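Local coordinates for protein metallo-carboxypeptidase (Pseudomonas aeruginosa, PDB 4A39) that probably acts as a zinc-dependent carboxypeptidase of the M14 family, a bacterial cytosolic carboxypeptidase that would trim residues from the C-terminal ends of its substrates, at residues F52-E57 with H65-V70; I176-P181 with D223-G228; W188-L193 with L270-D275. All blocks are in the same frame, centred on the assembly; numbering follows the deposited sequence.

Contact 1. Residues F52-E57 with H65-V70; sequences FHFKVE and HCFTLV
L69 lays its CD1 methyl over one face of the F52 ring. CD1 stands 3.9 Å from the centroid of the F52 ring and 20° off the ring normal, a CH-pi contact displaced toward the CD2–CE2 rim, where F52 CD2 and L69 CD1 are 3.6 Å apart. The two side chains meet at about a right angle. Both F52 and F54 hold CG between the backbone N and the carbonyl carbon (chi1 62° and 59°), which directs their rings from this segment toward L69 and F67. Further along, F67 is the shared partner. Its CE2 reaches the edge of the F54 ring, close to that ring's plane, with F67 CE2 4.1 Å from F54 CE2. V56 comes from the other end of its strand and runs past F67 in the opposite sense, its CG2 4.0 Å from F67 CE2. No hydrogen bond joins 52-57 to 65-70, and the CA atoms of F52 and L69 are 9.3 Å apart, the spacing of two layers packed face to face. This is the interior of the beta-sandwich N-terminal domain characteristic of cytosolic carboxypeptidases: strands 53-57 and 65-69 are far apart in the strand order, and the layers close over an apolar filling. F120 from strand 118-121 and F109 from strand 106-111 also meet the F67 ring, and F120 meets F54 as well. On the other face of strand 53-57, K55 makes a cation-pi contact with F20, while E57 forms a salt bridge to R17.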
loop_
_atom_site.group_PDB
_atom_site.type_symbol
_atom_site.label_atom_id
_atom_site.label_comp_id
_atom_site.label_asym_id
_atom_site.label_seq_id
_atom_site.Cartn_x
_atom_site.Cartn_y
_atom_site.Cartn_z
ATOM N N PHE A 52 -13.844 0.675 0.903
ATOM C CA PHE A 52 -15.035 1.453 0.577
ATOM C C PHE A 52 -14.597 2.904 0.459
ATOM O O PHE A 52 -13.585 3.301 1.036
ATOM C CB PHE A 52 -16.119 1.293 1.661
ATOM C CG PHE A 52 -15.709 1.778 3.027
ATOM C CD1 PHE A 52 -15.867 3.114 3.388
ATOM C CD2 PHE A 52 -15.186 0.890 3.960
ATOM C CE1 PHE A 52 -15.510 3.557 4.664
ATOM C CE2 PHE A 52 -14.824 1.316 5.236
ATOM C CZ PHE A 52 -14.986 2.656 5.590
ATOM N N HIS A 53 -15.349 3.684 -0.309
ATOM C CA HIS A 53 -15.041 5.093 -0.522
ATOM C C HIS A 53 -16.266 5.728 -1.169
ATOM O O HIS A 53 -16.648 5.365 -2.278
ATOM C CB HIS A 53 -13.818 5.218 -1.445
ATOM C CG HIS A 53 -13.374 6.628 -1.693
ATOM N ND1 HIS A 53 -12.398 6.943 -2.614
ATOM C CD2 HIS A 53 -13.765 7.803 -1.143
ATOM C CE1 HIS A 53 -12.209 8.250 -2.624
ATOM N NE2 HIS A 53 -13.025 8.796 -1.740
ATOM N N PHE A 54 -16.890 6.671 -0.472
ATOM C CA PHE A 54 -18.071 7.333 -1.006
ATOM C C PHE A 54 -18.201 8.772 -0.541
ATOM O O PHE A 54 -17.561 9.189 0.427
ATOM C CB PHE A 54 -19.353 6.566 -0.635
ATOM C CG PHE A 54 -19.575 6.413 0.847
ATOM C CD1 PHE A 54 -19.017 5.344 1.541
ATOM C CD2 PHE A 54 -20.353 7.338 1.548
ATOM C CE1 PHE A 54 -19.233 5.192 2.913
ATOM C CE2 PHE A 54 -20.572 7.194 2.920
ATOM C CZ PHE A 54 -20.011 6.118 3.603
ATOM N N LYS A 55 -19.033 9.529 -1.246
ATOM C CA LYS A 55 -19.268 10.928 -0.915
ATOM C C LYS A 55 -20.728 11.139 -0.531
ATOM O O LYS A 55 -21.630 10.531 -1.111
ATOM C CB LYS A 55 -18.931 11.831 -2.107
ATOM C CG LYS A 55 -17.463 11.850 -2.499
ATOM C CD LYS A 55 -17.206 12.903 -3.571
ATOM C CE LYS A 55 -15.774 12.855 -4.070
ATOM N NZ LYS A 55 -15.518 13.884 -5.120
ATOM N N VAL A 56 -20.952 11.991 0.465
ATOM C CA VAL A 56 -22.305 12.314 0.909
ATOM C C VAL A 56 -22.507 13.803 0.647
ATOM O O VAL A 56 -21.641 14.615 0.963
ATOM C CB VAL A 56 -22.497 12.042 2.421
ATOM C CG1 VAL A 56 -23.963 12.217 2.802
ATOM C CG2 VAL A 56 -22.032 10.634 2.765
ATOM N N GLU A 57 -23.639 14.169 0.060
ATOM C CA GLU A 57 -23.913 15.572 -0.217
ATOM C C GLU A 57 -25.323 15.916 0.247
ATOM O O GLU A 57 -26.166 15.031 0.392
ATOM C CB GLU A 57 -23.759 15.857 -1.719
ATOM C CG GLU A 57 -22.402 15.458 -2.275
ATOM C CD GLU A 57 -22.297 15.594 -3.788
ATOM O OE1 GLU A 57 -23.338 15.565 -4.480
ATOM O OE2 GLU A 57 -21.155 15.709 -4.286
ATOM N N HIS A 65 -25.480 11.937 11.943
ATOM C CA HIS A 65 -25.662 10.962 10.873
ATOM C C HIS A 65 -25.038 9.651 11.317
ATOM O O HIS A 65 -23.894 9.620 11.777
ATOM C CB HIS A 65 -25.009 11.446 9.577
ATOM C CG HIS A 65 -25.678 12.644 8.986
ATOM N ND1 HIS A 65 -26.307 12.624 7.759
ATOM C CD2 HIS A 65 -25.859 13.892 9.481
ATOM C CE1 HIS A 65 -26.851 13.805 7.526
ATOM N NE2 HIS A 65 -26.594 14.592 8.556
ATOM N N CYS A 66 -25.804 8.574 11.193
ATOM C CA CYS A 66 -25.349 7.254 11.601
ATOM C C CYS A 66 -25.323 6.323 10.402
ATOM O O CYS A 66 -26.359 6.037 9.800
ATOM C CB CYS A 66 -26.282 6.713 12.677
ATOM S SG CYS A 66 -26.424 7.874 14.039
ATOM N N PHE A 67 -24.125 5.851 10.072
ATOM C CA PHE A 67 -23.916 4.971 8.927
ATOM C C PHE A 67 -23.688 3.518 9.319
ATOM O O PHE A 67 -23.141 3.231 10.385
ATOM C CB PHE A 67 -22.692 5.442 8.134
ATOM C CG PHE A 67 -22.805 6.842 7.602
ATOM C CD1 PHE A 67 -22.506 7.937 8.413
ATOM C CD2 PHE A 67 -23.201 7.068 6.286
ATOM C CE1 PHE A 67 -22.595 9.236 7.920
ATOM C CE2 PHE A 67 -23.293 8.367 5.780
ATOM C CZ PHE A 67 -22.989 9.455 6.600
ATOM N N THR A 68 -24.104 2.612 8.439
ATOM C CA THR A 68 -23.910 1.185 8.649
ATOM C C THR A 68 -23.546 0.495 7.340
ATOM O O THR A 68 -24.240 0.655 6.338
ATOM C CB THR A 68 -25.181 0.484 9.188
ATOM O OG1 THR A 68 -25.499 0.984 10.493
ATOM C CG2 THR A 68 -24.951 -1.030 9.267
ATOM N N LEU A 69 -22.439 -0.242 7.346
ATOM C CA LEU A 69 -22.034 -1.014 6.176
ATOM C C LEU A 69 -22.593 -2.386 6.546
ATOM O O LEU A 69 -21.956 -3.164 7.257
ATOM C CB LEU A 69 -20.508 -1.041 6.041
ATOM C CG LEU A 69 -19.860 0.345 5.937
ATOM C CD1 LEU A 69 -18.387 0.194 5.568
ATOM C CD2 LEU A 69 -20.588 1.177 4.882
ATOM N N VAL A 70 -23.806 -2.650 6.071
ATOM C CA VAL A 70 -24.538 -3.873 6.384
ATOM C C VAL A 70 -23.910 -5.215 6.037
ATOM O O VAL A 70 -24.228 -6.222 6.675
ATOM C CB VAL A 70 -25.952 -3.843 5.759
ATOM C CG1 VAL A 70 -26.667 -2.558 6.147
ATOM C CG2 VAL A 70 -25.862 -3.985 4.247
#

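Contact 2. Residues I176-P181 with D223-G228; sequences IAQQHP and DGAFHG. With ZN (zinc ion), chain C; GEM ((2-guanidinoethylmercapto)succinic acid), chain D.
P181 turns its ring toward the helix end at G224 and A225. The proline lies against the main chain of G224, which has no side chain, with P181 CG 4.0 Å from G224 CA. A225 directs its methyl past the proline instead of into it, and P181 CB and A225 CB are 4.5 Å apart. Q178 flanks the same methyl: its NE2 is 4.2 Å from A225 CB. That amide is steadied within its own segment, where Q178 NE2 donates to P181 O over 3.0 Å with an N-H...O angle of 144°. The donor stands above the carbonyl plane, 37° out of it, and the bond ties the Q178 side chain to the main chain three residues on.

Next to the proline, H180 points the other way, into the active site. Its ND1 binds the zinc ion at 2.1 Å, and O13 of the bound (2-guanidinoethylmercapto)succinic acid takes another place on the metal, 2.2 Å from it. H180 NE2 is hydrogen-bonded to OD1 of D238, which together with the zinc bond helps fix the rotation of the ring. H180 and E183 form the HxxE zinc signature of M14 carboxypeptidases, and P181 is its second residue.

G228, the first residue to leave the helical backbone, has a positive phi and completes a Schellman motif. In the fold, the loop after strand 171-177 leads into helix 185-196, whose A186 touches Q178, while short helix 222-226 follows strand 212-217, which flanks strand 171-177 on the side away from strand 268-275.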
loop_
_atom_site.group_PDB
_atom_site.type_symbol
_atom_site.label_atom_id
_atom_site.label_comp_id
_atom_site.label_asym_id
_atom_site.label_seq_id
_atom_site.Cartn_x
_atom_site.Cartn_y
_atom_site.Cartn_z
ATOM N N ILE A 176 8.333 -1.984 -5.018
ATOM C CA ILE A 176 7.078 -1.928 -5.766
ATOM C C ILE A 176 5.930 -1.779 -4.769
ATOM O O ILE A 176 6.025 -2.230 -3.619
ATOM C CB ILE A 176 6.865 -3.185 -6.653
ATOM C CG1 ILE A 176 6.602 -4.417 -5.791
ATOM C CG2 ILE A 176 8.093 -3.403 -7.538
ATOM C CD1 ILE A 176 6.276 -5.651 -6.602
ATOM N N ALA A 177 4.842 -1.157 -5.209
ATOM C CA ALA A 177 3.729 -0.910 -4.300
ATOM C C ALA A 177 2.324 -1.154 -4.824
ATOM O O ALA A 177 2.062 -1.115 -6.026
ATOM C CB ALA A 177 3.819 0.525 -3.788
ATOM N N GLN A 178 1.430 -1.390 -3.871
ATOM C CA GLN A 178 0.005 -1.587 -4.101
ATOM C C GLN A 178 -0.446 -2.641 -5.105
ATOM O O GLN A 178 -1.280 -2.365 -5.970
ATOM C CB GLN A 178 -0.644 -0.229 -4.432
ATOM C CG GLN A 178 -1.955 0.033 -3.671
ATOM C CD GLN A 178 -2.423 1.479 -3.767
ATOM O OE1 GLN A 178 -1.648 2.403 -3.541
ATOM N NE2 GLN A 178 -3.704 1.679 -4.088
ATOM N N GLN A 179 0.105 -3.848 -4.999
ATOM C CA GLN A 179 -0.333 -4.939 -5.868
ATOM C C GLN A 179 -1.812 -5.175 -5.567
ATOM O O GLN A 179 -2.580 -5.581 -6.438
ATOM C CB GLN A 179 0.439 -6.219 -5.582
ATOM C CG GLN A 179 1.838 -6.262 -6.140
ATOM C CD GLN A 179 2.405 -7.657 -6.045
ATOM O OE1 GLN A 179 2.069 -8.532 -6.852
ATOM N NE2 GLN A 179 3.241 -7.891 -5.038
ATOM N N HIS A 180 -2.196 -4.951 -4.313
ATOM C CA HIS A 180 -3.590 -5.087 -3.890
ATOM C C HIS A 180 -4.109 -3.651 -3.891
ATOM O O HIS A 180 -3.696 -2.830 -3.071
ATOM C CB HIS A 180 -3.644 -5.722 -2.501
ATOM C CG HIS A 180 -3.164 -7.141 -2.486
ATOM N ND1 HIS A 180 -2.279 -7.621 -1.546
ATOM C CD2 HIS A 180 -3.440 -8.181 -3.307
ATOM C CE1 HIS A 180 -2.028 -8.895 -1.788
ATOM N NE2 HIS A 180 -2.720 -9.260 -2.852
ATOM N N PRO A 181 -5.031 -3.338 -4.819
ATOM C CA PRO A 181 -5.618 -2.004 -4.986
ATOM C C PRO A 181 -6.169 -1.268 -3.776
ATOM O O PRO A 181 -6.075 -0.042 -3.708
ATOM C CB PRO A 181 -6.672 -2.227 -6.069
ATOM C CG PRO A 181 -7.125 -3.624 -5.804
ATOM C CD PRO A 181 -5.801 -4.337 -5.584
ATOM N N ASP A 223 -5.643 -0.517 -12.544
ATOM C CA ASP A 223 -7.030 -0.868 -12.852
ATOM C C ASP A 223 -7.816 -1.081 -11.562
ATOM O O ASP A 223 -8.892 -0.517 -11.377
ATOM C CB ASP A 223 -7.110 -2.149 -13.688
ATOM C CG ASP A 223 -6.451 -2.013 -15.044
ATOM O OD1 ASP A 223 -6.147 -0.875 -15.465
ATOM O OD2 ASP A 223 -6.251 -3.060 -15.695
ATOM N N GLY A 224 -7.274 -1.907 -10.675
ATOM C CA GLY A 224 -7.948 -2.175 -9.417
ATOM C C GLY A 224 -8.144 -0.927 -8.575
ATOM O O GLY A 224 -9.205 -0.735 -7.991
ATOM N N ALA A 225 -7.120 -0.083 -8.497
ATOM C CA ALA A 225 -7.218 1.137 -7.705
ATOM C C ALA A 225 -8.331 2.038 -8.233
ATOM O O ALA A 225 -9.215 2.451 -7.483
ATOM C CB ALA A 225 -5.883 1.878 -7.713
ATOM N N PHE A 226 -8.299 2.323 -9.530
ATOM C CA PHE A 226 -9.311 3.180 -10.137
ATOM C C PHE A 226 -10.733 2.659 -9.915
ATOM O O PHE A 226 -11.655 3.438 -9.666
ATOM C CB PHE A 226 -9.054 3.319 -11.640
ATOM C CG PHE A 226 -10.082 4.145 -12.346
ATOM C CD1 PHE A 226 -10.078 5.531 -12.234
ATOM C CD2 PHE A 226 -11.082 3.533 -13.096
ATOM C CE1 PHE A 226 -11.063 6.301 -12.861
ATOM C CE2 PHE A 226 -12.069 4.291 -13.724
ATOM C CZ PHE A 226 -12.059 5.676 -13.605
ATOM N N HIS A 227 -10.914 1.346 -10.009
ATOM C CA HIS A 227 -12.242 0.763 -9.840
ATOM C C HIS A 227 -12.682 0.538 -8.404
ATOM O O HIS A 227 -13.757 -0.012 -8.154
ATOM C CB HIS A 227 -12.347 -0.544 -10.624
ATOM C CG HIS A 227 -12.546 -0.336 -12.093
ATOM N ND1 HIS A 227 -11.592 -0.666 -13.031
ATOM C CD2 HIS A 227 -13.570 0.226 -12.776
ATOM C CE1 HIS A 227 -12.021 -0.315 -14.231
ATOM N NE2 HIS A 227 -13.218 0.229 -14.104
ATOM N N GLY A 228 -11.863 0.975 -7.456
ATOM C CA GLY A 228 -12.220 0.804 -6.060
ATOM C C GLY A 228 -12.210 -0.640 -5.590
ATOM O O GLY A 228 -12.962 -1.002 -4.688
HETATM ZN ZN ZN C . -1.506 -6.731 0.186
HETATM C C8 GEM D . 0.228 -10.674 2.046
HETATM S S7 GEM D . 1.719 -9.807 1.434
HETATM C C6 GEM D . 3.033 -10.799 2.231
HETATM C C5 GEM D . 2.632 -11.439 3.562
HETATM N N3 GEM D . 1.679 -12.535 3.340
HETATM C C1 GEM D . 2.037 -13.784 3.634
HETATM N N4 GEM D . 3.255 -14.022 4.113
HETATM N N2 GEM D . 1.192 -14.792 3.444
HETATM C C9 GEM D . -0.630 -11.200 0.893
HETATM O O14 GEM D . -0.179 -11.080 -0.269
HETATM O O15 GEM D . -1.724 -11.715 1.200
HETATM C C10 GEM D . -0.596 -9.765 2.961
HETATM C C11 GEM D . -1.104 -8.522 2.226
HETATM O O12 GEM D . -0.874 -7.410 2.750
HETATM O O13 GEM D . -1.729 -8.714 1.162
#

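Contact 3. Residues W188-L193 with L270-D275; sequences WFMEGL and LDIHGD. With ZN (zinc ion), chain C; GEM ((2-guanidinoethylmercapto)succinic acid), chain D.
I272 spreads nearly its whole side chain along a single ring, that of F189. CG2 of I272 sits 3.9 Å from F189 CG, beside the root of the ring. CG1 of I272 lies by F189 CD1, and I272 CD1 ends over the face, 4.0 Å from the centroid of the F189 ring and 24° off its normal, a CH-pi contact displaced toward the rim at CE1. F189 meets it crosswise: with CG anti to the backbone N (chi1 173°), the ring reaches from the helix toward the strand. M190 adds a looser touch, its SD 4.3 Å from I272 CG1. M349 of strand 343-350 packs on both F189 and I272, extending the apolar seam.

On the other face of strand 268-275 the next residue, H273, faces the metal site. H273 ND1 binds the zinc ion at 2.2 Å, and its NE2 donates to D271 OD2 over 2.6 Å. The carboxylate oxygen lies in the plane of the imidazole, whereas the histidine approaches from above the carboxylate plane; this bond helps fix the ring's rotation. The inhibitor's S7 lies over the centre of one face of the H273 ring. Helix 185-196 thus covers the back of the strand that carries the third protein ligand of the zinc, alongside H180 and E183, in the alpha/beta fold of M14 metallocarboxypeptidases.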
loop_
_atom_site.group_PDB
_atom_site.type_symbol
_atom_site.label_atom_id
_atom_site.label_comp_id
_atom_site.label_asym_id
_atom_site.label_seq_id
_atom_site.Cartn_x
_atom_site.Cartn_y
_atom_site.Cartn_z
ATOM N N TRP A 188 1.193 5.866 -0.937
ATOM C CA TRP A 188 1.534 7.030 -0.119
ATOM C C TRP A 188 2.991 6.856 0.314
ATOM O O TRP A 188 3.775 7.809 0.314
ATOM C CB TRP A 188 0.629 7.135 1.115
ATOM C CG TRP A 188 -0.698 7.781 0.827
ATOM C CD1 TRP A 188 -1.919 7.167 0.769
ATOM C CD2 TRP A 188 -0.933 9.168 0.557
ATOM N NE1 TRP A 188 -2.897 8.086 0.481
ATOM C CE2 TRP A 188 -2.322 9.321 0.344
ATOM C CE3 TRP A 188 -0.105 10.297 0.473
ATOM C CZ2 TRP A 188 -2.906 10.561 0.052
ATOM C CZ3 TRP A 188 -0.686 11.533 0.181
ATOM C CH2 TRP A 188 -2.076 11.652 -0.024
ATOM N N PHE A 189 3.345 5.626 0.677
ATOM C CA PHE A 189 4.710 5.284 1.086
ATOM C C PHE A 189 5.669 5.665 -0.051
ATOM O O PHE A 189 6.732 6.246 0.178
ATOM C CB PHE A 189 4.780 3.773 1.384
ATOM C CG PHE A 189 6.173 3.236 1.650
ATOM C CD1 PHE A 189 7.054 2.993 0.597
ATOM C CD2 PHE A 189 6.575 2.912 2.943
ATOM C CE1 PHE A 189 8.312 2.429 0.826
ATOM C CE2 PHE A 189 7.830 2.344 3.186
ATOM C CZ PHE A 189 8.701 2.102 2.124
ATOM N N MET A 190 5.285 5.341 -1.281
ATOM C CA MET A 190 6.115 5.650 -2.442
ATOM C C MET A 190 6.260 7.157 -2.652
ATOM O O MET A 190 7.324 7.628 -3.054
ATOM C CB MET A 190 5.526 5.003 -3.697
ATOM C CG MET A 190 5.404 3.485 -3.613
ATOM S SD MET A 190 6.989 2.630 -3.379
ATOM C CE MET A 190 7.668 2.716 -5.036
ATOM N N GLU A 191 5.199 7.916 -2.388
ATOM C CA GLU A 191 5.267 9.368 -2.547
ATOM C C GLU A 191 6.306 9.963 -1.591
ATOM O O GLU A 191 7.051 10.869 -1.957
ATOM C CB GLU A 191 3.898 10.018 -2.296
ATOM C CG GLU A 191 3.928 11.547 -2.371
ATOM C CD GLU A 191 2.558 12.181 -2.236
ATOM O OE1 GLU A 191 1.660 11.836 -3.032
ATOM O OE2 GLU A 191 2.379 13.030 -1.338
ATOM N N GLY A 192 6.355 9.447 -0.367
ATOM C CA GLY A 192 7.317 9.944 0.602
ATOM C C GLY A 192 8.736 9.631 0.172
ATOM O O GLY A 192 9.641 10.465 0.292
ATOM N N LEU A 193 8.924 8.416 -0.334
ATOM C CA LEU A 193 10.226 7.961 -0.796
ATOM C C LEU A 193 10.716 8.871 -1.925
ATOM O O LEU A 193 11.828 9.407 -1.876
ATOM C CB LEU A 193 10.100 6.506 -1.273
ATOM C CG LEU A 193 11.340 5.687 -1.636
ATOM C CD1 LEU A 193 10.973 4.205 -1.633
ATOM C CD2 LEU A 193 11.871 6.108 -2.991
ATOM N N LEU A 270 11.550 -4.764 -1.875
ATOM C CA LEU A 270 10.552 -4.416 -0.872
ATOM C C LEU A 270 9.201 -4.334 -1.580
ATOM O O LEU A 270 9.051 -3.596 -2.556
ATOM C CB LEU A 270 10.883 -3.069 -0.220
ATOM C CG LEU A 270 12.219 -2.971 0.526
ATOM C CD1 LEU A 270 12.377 -1.574 1.109
ATOM C CD2 LEU A 270 12.269 -4.015 1.635
ATOM N N ASP A 271 8.235 -5.106 -1.088
ATOM C CA ASP A 271 6.883 -5.156 -1.645
ATOM C C ASP A 271 5.999 -4.457 -0.608
ATOM O O ASP A 271 5.790 -4.973 0.483
ATOM C CB ASP A 271 6.499 -6.631 -1.840
ATOM C CG ASP A 271 5.179 -6.818 -2.562
ATOM O OD1 ASP A 271 4.714 -5.884 -3.250
ATOM O OD2 ASP A 271 4.613 -7.922 -2.446
ATOM N N ILE A 272 5.489 -3.277 -0.958
ATOM C CA ILE A 272 4.690 -2.476 -0.029
ATOM C C ILE A 272 3.200 -2.813 -0.009
ATOM O O ILE A 272 2.515 -2.711 -1.032
ATOM C CB ILE A 272 4.867 -0.967 -0.320
ATOM C CG1 ILE A 272 6.345 -0.648 -0.593
ATOM C CG2 ILE A 272 4.385 -0.152 0.879
ATOM C CD1 ILE A 272 7.304 -1.052 0.531
ATOM N N HIS A 273 2.715 -3.187 1.178
ATOM C CA HIS A 273 1.324 -3.594 1.410
ATOM C C HIS A 273 0.710 -2.934 2.649
ATOM O O HIS A 273 1.347 -2.147 3.345
ATOM C CB HIS A 273 1.247 -5.109 1.641
ATOM C CG HIS A 273 1.568 -5.944 0.439
ATOM N ND1 HIS A 273 0.604 -6.643 -0.255
ATOM C CD2 HIS A 273 2.747 -6.236 -0.159
ATOM C CE1 HIS A 273 1.174 -7.331 -1.227
ATOM N NE2 HIS A 273 2.475 -7.103 -1.191
ATOM N N GLY A 274 -0.541 -3.300 2.913
ATOM C CA GLY A 274 -1.252 -2.802 4.076
ATOM C C GLY A 274 -2.021 -3.962 4.681
ATOM O O GLY A 274 -2.552 -4.798 3.949
ATOM N N ASP A 275 -2.071 -4.034 6.011
ATOM C CA ASP A 275 -2.791 -5.112 6.681
ATOM C C ASP A 275 -3.987 -4.552 7.435
ATOM O O ASP A 275 -3.858 -3.629 8.235
ATOM C CB ASP A 275 -1.885 -5.857 7.661
ATOM C CG ASP A 275 -2.559 -7.089 8.246
ATOM O OD1 ASP A 275 -2.639 -8.119 7.547
ATOM O OD2 ASP A 275 -3.028 -7.016 9.401
HETATM ZN ZN ZN C . -1.506 -6.731 0.186
HETATM C C8 GEM D . 0.228 -10.674 2.046
HETATM S S7 GEM D . 1.719 -9.807 1.434
HETATM C C6 GEM D . 3.033 -10.799 2.231
HETATM C C5 GEM D . 2.632 -11.439 3.562
HETATM N N3 GEM D . 1.679 -12.535 3.340
HETATM C C1 GEM D . 2.037 -13.784 3.634
HETATM N N4 GEM D . 3.255 -14.022 4.113
HETATM N N2 GEM D . 1.192 -14.792 3.444
HETATM C C9 GEM D . -0.630 -11.200 0.893
HETATM O O14 GEM D . -0.179 -11.080 -0.269
HETATM O O15 GEM D . -1.724 -11.715 1.200
HETATM C C10 GEM D . -0.596 -9.765 2.961
HETATM C C11 GEM D . -1.104 -8.522 2.226
HETATM O O12 GEM D . -0.874 -7.410 2.750
HETATM O O13 GEM D . -1.729 -8.714 1.162
#

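In the fold
Contact 1 lies in the N-terminal beta-sandwich and closes before contact 2 opens along the chain; its centre is about 22 Å from that of contact 2 and 27 Å from that of contact 3, with no touch to either. The centres of contacts 2 and 3 are only about 12 Å apart, and their segments interleave along the chain: 176-181, 188-193, 223-228, 270-275. Strands 171-177 and 268-275 are parallel neighbours in the mixed catalytic sheet, joined by backbone bonds between I176 and both L270 and I272. A177 also packs on M190. With these two strands side by side, H180 and H273 meet on one zinc ion, beside the bound inhibitor.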